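Local coordinates for fatty acyl CoA synthetase FADD13 (FATTY-ACYL-CoA SYNTHETASE) (PDB 3R44), which belongs to the AMP-binding (ANL) superfamily as a fatty acyl-CoA synthetase of Mycobacterium tuberculosis, with a large N-terminal domain and a smaller C-terminal one, at residues K16-M21 with E193-A198; L84-A89 with T227-S232. All blocks are in the same frame, centred on the assembly; numbering follows the deposited sequence. Where two conformers were deposited one is given.

How the contacts relate
Contacts 1 and 2 lie side by side on the same side of the chain's centre, their own centres about 9 Å apart, and along the chain their segments alternate. Helix 18-28 joins them. In contact 1 it meets helix 192-205; in contact 2, helix 79-91 meets helix 223-235. Asn17 ND2 probably donates to Ala89 O at 2.9 Å, tying the helix start of contact 1 to contact 2. Ile18 CG2 packs on Ile230 CD1 at 3.9 Å, and Met21 CE on Ile230 CG2 at 3.7 Å. The bound histidine sits in contact 1, while in contact 2 the side chain of Ile230 comes only to about 8 Å from it.

Contact 1 of 2, residues K16-M21 with E193-A198; sequences KNIGWM and ESVHSA. With HIS (histidine), chain B.
Ile18 sends its CD1 methyl across to helix 192-205, 3.7 Å from Val195 CG1 and 3.9 Å from His196 CB, and the Ile18 and Val195 side chains cross obliquely. The contact joins the N-terminal turn of helix 18-28 to the helix that follows strand 186-191, in the large AMP-binding domain of an ANL enzyme. Asn17 is the N-cap of the first helix: OD1 accepts from Trp20 N at an N-H...O angle of 143°, with the donor tilted from the carbonyl plane, and more weakly from Gly19 N. The amide nitrogen ND2 donates to Cys167 O, so both ends of the Asn17 side chain are used. Leu173 of strand 172-178 touches both Ile18 and Val195.

Beyond this patch, a free histidine is bound between Lys16 and His196. Lys16 runs alongside its backbone end: CB lies 3.7 Å from the ligand O, CG 3.4 Å from its CA, and CD again 3.7 Å from O. The chain then bends at its last torsion (chi4 -53°), which leaves NZ 3.6 Å from the ligand N. Glu193 approaches the ligand carboxylate through CB and CG of its extended side chain. Across the ligand from Lys16 comes the imidazole of His196, its plane nearly parallel to that of the ligand imidazole. One face of the His196 ring carries the ligand CG, 3.4 Å above the plane and over the ring centre, with the ligand CB over the same ring. His196 ND1 reaches the carboxylate of the ligand, 2.9 Å from its atom OXT.

Contact 2 of 2, residues L84-A89 with T227-S232; sequences LFYGAA and TTVIFS
The Tyr86 ring points its hydroxyl at helix 223-235, and Val229 CG1 and Ile230 CD1 approach it obliquely. At its edge, in the ring plane, lies a water 2.9 Å from Tyr86 OH. Ile230 CD1 is 3.4 Å from Tyr86 OH and 3.6 Å from Tyr86 CE1, and also meets Phe85, whose CE2 is 3.9 Å away; the methyl touches both rings, which lie in directions about a right angle apart. On the far helix, the Phe231 ring carries Thr228 CA 3.7 Å above one face, offset toward the rim, and also meets the ring of Trp202.

These are two helices of the large AMP-binding domain, packed in its interior. Their segments cross at -70° with axes 12.2 Å apart, a separation bridged by the side chains of Phe85, Tyr86 and Ile230. Tyr86 CG stands anti to its carbonyl carbon, beside the backbone N (chi1 -76°), and the ring then runs past Ile230 in the opposite direction. Helix 46-62 also packs on Tyr86, through Met49 and Ala53. The water that meets Tyr86 OH donates to Val229 O at 2.7 Å, bridging the hydroxyl to the main chain of the other helix. The preceding carbonyl, Thr228 O, takes two donors from opposite faces of its plane: Ser232 N, and Ser232 OG at 2.9 Å.

Contact 1 of 2, residues K16-M21 with E193-A198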
loop_
_atom_site.group_PDB
_atom_site.type_symbol
_atom_site.label_atom_id
_atom_site.label_comp_id
_atom_site.label_asym_id
_atom_site.label_seq_id
_atom_site.Cartn_x
_atom_site.Cartn_y
_atom_site.Cartn_z
ATOM N N LYS A 16 -18.929 14.960 -7.974
ATOM C CA LYS A 16 -17.654 14.621 -7.370
ATOM C C LYS A 16 -17.799 13.363 -6.501
ATOM O O LYS A 16 -17.205 13.264 -5.432
ATOM C CB LYS A 16 -17.184 15.811 -6.539
ATOM C CG LYS A 16 -16.826 17.008 -7.398
ATOM C CD LYS A 16 -16.489 18.220 -6.492
ATOM C CE LYS A 16 -16.481 19.516 -7.278
ATOM N NZ LYS A 16 -15.617 19.444 -8.451
ATOM N N ASN A 17 -18.636 12.434 -6.954
ATOM C CA ASN A 17 -18.851 11.204 -6.220
ATOM C C ASN A 17 -18.260 10.015 -6.998
ATOM O O ASN A 17 -18.579 9.793 -8.178
ATOM C CB ASN A 17 -20.359 11.038 -5.964
ATOM C CG ASN A 17 -20.673 9.814 -5.197
ATOM O OD1 ASN A 17 -20.498 8.702 -5.678
ATOM N ND2 ASN A 17 -21.152 9.997 -3.985
ATOM N N ILE A 18 -17.434 9.218 -6.332
ATOM C CA ILE A 18 -16.721 8.129 -6.968
ATOM C C ILE A 18 -17.697 7.072 -7.484
ATOM O O ILE A 18 -17.454 6.452 -8.523
ATOM C CB ILE A 18 -15.713 7.482 -5.931
ATOM C CG1 ILE A 18 -14.566 8.468 -5.666
ATOM C CG2 ILE A 18 -15.223 6.149 -6.415
ATOM C CD1 ILE A 18 -13.642 8.711 -6.868
ATOM N N GLY A 19 -18.808 6.861 -6.759
ATOM C CA GLY A 19 -19.862 5.972 -7.203
ATOM C C GLY A 19 -20.589 6.485 -8.445
ATOM O O GLY A 19 -20.941 5.711 -9.344
ATOM N N TRP A 20 -20.730 7.797 -8.572
ATOM C CA TRP A 20 -21.342 8.404 -9.770
ATOM C C TRP A 20 -20.387 8.301 -10.924
ATOM O O TRP A 20 -20.777 8.086 -12.104
ATOM C CB TRP A 20 -21.735 9.894 -9.521
ATOM C CG TRP A 20 -22.705 10.374 -10.505
ATOM C CD1 TRP A 20 -22.508 11.287 -11.481
ATOM C CD2 TRP A 20 -24.069 9.945 -10.613
ATOM N NE1 TRP A 20 -23.653 11.446 -12.214
ATOM C CE2 TRP A 20 -24.634 10.638 -11.697
ATOM C CE3 TRP A 20 -24.866 9.041 -9.892
ATOM C CZ2 TRP A 20 -25.983 10.473 -12.069
ATOM C CZ3 TRP A 20 -26.221 8.877 -10.265
ATOM C CH2 TRP A 20 -26.757 9.599 -11.332
ATOM N N MET A 21 -19.099 8.386 -10.595
ATOM C CA MET A 21 -18.091 8.159 -11.618
ATOM C C MET A 21 -18.229 6.799 -12.285
ATOM O O MET A 21 -18.073 6.661 -13.527
ATOM C CB MET A 21 -16.658 8.394 -11.113
ATOM C CG MET A 21 -15.649 8.362 -12.202
ATOM S SD MET A 21 -13.935 8.477 -11.621
ATOM C CE MET A 21 -13.879 6.810 -10.866
ATOM N N GLU A 193 -12.751 13.105 -3.055
ATOM C CA GLU A 193 -11.759 13.968 -3.682
ATOM C C GLU A 193 -10.373 13.364 -3.668
ATOM O O GLU A 193 -9.690 13.430 -4.675
ATOM C CB GLU A 193 -11.714 15.348 -3.009
ATOM C CG GLU A 193 -10.509 16.219 -3.392
ATOM C CD GLU A 193 -10.562 17.610 -2.724
ATOM O OE1 GLU A 193 -10.267 17.697 -1.517
ATOM O OE2 GLU A 193 -10.945 18.604 -3.372
ATOM N N SER A 194 -9.930 12.823 -2.523
ATOM C CA SER A 194 -8.562 12.270 -2.471
ATOM C C SER A 194 -8.382 11.038 -3.326
ATOM O O SER A 194 -7.385 10.846 -3.971
ATOM C CB SER A 194 -8.069 12.166 -0.990
ATOM O OG SER A 194 -8.806 11.202 -0.223
ATOM N N VAL A 195 -9.401 10.197 -3.352
ATOM C CA VAL A 195 -9.415 8.997 -4.112
ATOM C C VAL A 195 -9.409 9.338 -5.607
ATOM O O VAL A 195 -8.663 8.757 -6.412
ATOM C CB VAL A 195 -10.721 8.190 -3.693
ATOM C CG1 VAL A 195 -11.120 7.167 -4.657
ATOM C CG2 VAL A 195 -10.515 7.596 -2.296
ATOM N N HIS A 196 -10.265 10.271 -5.978
ATOM C CA HIS A 196 -10.304 10.731 -7.361
ATOM C C HIS A 196 -8.940 11.316 -7.770
ATOM O O HIS A 196 -8.453 11.058 -8.868
ATOM C CB HIS A 196 -11.385 11.768 -7.538
ATOM C CG HIS A 196 -11.302 12.509 -8.836
ATOM N ND1 HIS A 196 -10.761 13.777 -8.938
ATOM C CD2 HIS A 196 -11.645 12.133 -10.090
ATOM C CE1 HIS A 196 -10.802 14.158 -10.208
ATOM N NE2 HIS A 196 -11.351 13.185 -10.924
ATOM N N SER A 197 -8.346 12.106 -6.887
ATOM C CA SER A 197 -7.053 12.727 -7.201
ATOM C C SER A 197 -5.967 11.679 -7.382
ATOM O O SER A 197 -5.151 11.773 -8.286
ATOM C CB SER A 197 -6.679 13.719 -6.123
ATOM O OG SER A 197 -7.515 14.860 -6.235
ATOM N N ALA A 198 -5.976 10.670 -6.540
ATOM C CA ALA A 198 -4.986 9.638 -6.621
ATOM C C ALA A 198 -5.195 8.852 -7.878
ATOM O O ALA A 198 -4.231 8.516 -8.547
ATOM C CB ALA A 198 -5.102 8.699 -5.380
HETATM N N HIS B . -12.547 17.519 -8.631
HETATM C CA HIS B . -13.505 16.515 -8.108
HETATM C C HIS B . -12.999 15.937 -6.805
HETATM O O HIS B . -13.604 15.985 -5.730
HETATM C CB HIS B . -13.712 15.424 -9.179
HETATM C CG HIS B . -14.268 14.134 -8.670
HETATM N ND1 HIS B . -14.932 13.251 -9.505
HETATM C CD2 HIS B . -14.265 13.563 -7.431
HETATM C CE1 HIS B . -15.304 12.189 -8.800
HETATM N NE2 HIS B . -14.901 12.349 -7.546
HETATM O OXT HIS B . -11.907 15.375 -6.802
#

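Contact 2 of 2, residues L84-A89 with T227-S232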
loop_
_atom_site.group_PDB
_atom_site.type_symbol
_atom_site.label_atom_id
_atom_site.label_comp_id
_atom_site.label_asym_id
_atom_site.label_seq_id
_atom_site.Cartn_x
_atom_site.Cartn_y
_atom_site.Cartn_z
ATOM N N LEU A 84 -19.347 -3.277 -3.344
ATOM C CA LEU A 84 -19.714 -2.786 -1.975
ATOM C C LEU A 84 -19.104 -1.432 -1.719
ATOM O O LEU A 84 -19.739 -0.532 -1.111
ATOM C CB LEU A 84 -19.301 -3.744 -0.860
ATOM C CG LEU A 84 -20.331 -4.862 -0.719
ATOM C CD1 LEU A 84 -19.762 -6.104 0.052
ATOM C CD2 LEU A 84 -21.674 -4.408 -0.100
ATOM N N PHE A 85 -17.863 -1.303 -2.150
ATOM C CA PHE A 85 -17.163 -0.057 -2.074
ATOM C C PHE A 85 -17.880 1.052 -2.901
ATOM O O PHE A 85 -18.124 2.165 -2.392
ATOM C CB PHE A 85 -15.711 -0.212 -2.546
ATOM C CG PHE A 85 -14.910 1.031 -2.395
ATOM C CD1 PHE A 85 -14.269 1.337 -1.173
ATOM C CD2 PHE A 85 -14.833 1.942 -3.416
ATOM C CE1 PHE A 85 -13.502 2.522 -1.015
ATOM C CE2 PHE A 85 -14.101 3.169 -3.243
ATOM C CZ PHE A 85 -13.431 3.437 -2.044
ATOM N N TYR A 86 -18.169 0.747 -4.156
ATOM C CA TYR A 86 -18.918 1.650 -5.007
ATOM C C TYR A 86 -20.329 1.966 -4.487
ATOM O O TYR A 86 -20.786 3.112 -4.591
ATOM C CB TYR A 86 -19.016 1.130 -6.417
ATOM C CG TYR A 86 -17.752 1.292 -7.235
ATOM C CD1 TYR A 86 -17.215 2.570 -7.474
ATOM C CD2 TYR A 86 -17.121 0.199 -7.809
ATOM C CE1 TYR A 86 -16.052 2.737 -8.301
ATOM C CE2 TYR A 86 -16.002 0.355 -8.601
ATOM C CZ TYR A 86 -15.460 1.623 -8.821
ATOM O OH TYR A 86 -14.375 1.817 -9.620
ATOM N N GLY A 87 -21.024 0.945 -3.989
ATOM C CA GLY A 87 -22.342 1.090 -3.422
ATOM C C GLY A 87 -22.303 2.023 -2.229
ATOM O O GLY A 87 -23.093 2.968 -2.112
ATOM N N ALA A 88 -21.360 1.790 -1.309
ATOM C CA ALA A 88 -21.173 2.720 -0.179
ATOM C C ALA A 88 -20.877 4.161 -0.644
ATOM O O ALA A 88 -21.458 5.116 -0.078
ATOM C CB ALA A 88 -20.036 2.235 0.775
ATOM N N ALA A 89 -19.998 4.299 -1.642
ATOM C CA ALA A 89 -19.679 5.612 -2.245
ATOM C C ALA A 89 -20.946 6.373 -2.710
ATOM O O ALA A 89 -21.141 7.553 -2.405
ATOM C CB ALA A 89 -18.654 5.450 -3.396
ATOM N N THR A 227 -7.060 2.062 -5.181
ATOM C CA THR A 227 -6.833 3.118 -6.173
ATOM C C THR A 227 -6.823 2.550 -7.604
ATOM O O THR A 227 -7.410 3.169 -8.506
ATOM C CB THR A 227 -5.578 3.898 -5.796
ATOM O OG1 THR A 227 -5.804 4.496 -4.508
ATOM C CG2 THR A 227 -5.265 4.978 -6.837
ATOM N N THR A 228 -6.242 1.349 -7.810
ATOM C CA THR A 228 -6.237 0.649 -9.111
ATOM C C THR A 228 -7.631 0.346 -9.578
ATOM O O THR A 228 -7.973 0.559 -10.723
ATOM C CB THR A 228 -5.511 -0.679 -9.023
ATOM O OG1 THR A 228 -4.167 -0.424 -8.669
ATOM C CG2 THR A 228 -5.532 -1.512 -10.334
ATOM N N VAL A 229 -8.472 -0.124 -8.687
ATOM C CA VAL A 229 -9.867 -0.396 -9.065
ATOM C C VAL A 229 -10.562 0.896 -9.561
ATOM O O VAL A 229 -11.271 0.929 -10.573
ATOM C CB VAL A 229 -10.607 -1.011 -7.870
ATOM C CG1 VAL A 229 -12.178 -0.956 -8.020
ATOM C CG2 VAL A 229 -10.060 -2.431 -7.532
ATOM N N ILE A 230 -10.390 1.981 -8.817
ATOM C CA ILE A 230 -10.999 3.267 -9.150
ATOM C C ILE A 230 -10.425 3.892 -10.450
ATOM O O ILE A 230 -11.163 4.385 -11.302
ATOM C CB ILE A 230 -10.866 4.303 -7.964
ATOM C CG1 ILE A 230 -11.487 3.749 -6.662
ATOM C CG2 ILE A 230 -11.481 5.663 -8.363
ATOM C CD1 ILE A 230 -12.795 3.152 -6.866
ATOM N N PHE A 231 -9.124 3.860 -10.635
ATOM C CA PHE A 231 -8.588 4.429 -11.863
ATOM C C PHE A 231 -8.900 3.587 -13.064
ATOM O O PHE A 231 -9.010 4.123 -14.143
ATOM C CB PHE A 231 -7.133 4.933 -11.775
ATOM C CG PHE A 231 -6.051 3.890 -12.001
ATOM C CD1 PHE A 231 -5.059 3.701 -11.020
ATOM C CD2 PHE A 231 -5.986 3.150 -13.169
ATOM C CE1 PHE A 231 -3.992 2.768 -11.233
ATOM C CE2 PHE A 231 -4.934 2.252 -13.412
ATOM C CZ PHE A 231 -3.949 2.051 -12.438
ATOM N N SER A 232 -9.182 2.317 -12.840
ATOM C CA SER A 232 -9.659 1.455 -13.912
ATOM C C SER A 232 -11.010 1.950 -14.440
ATOM O O SER A 232 -11.235 2.021 -15.665
ATOM C CB SER A 232 -9.728 -0.005 -13.472
ATOM O OG SER A 232 -8.413 -0.538 -13.349
HETATM O O HOH W 1 -13.502 -0.493 -11.222
#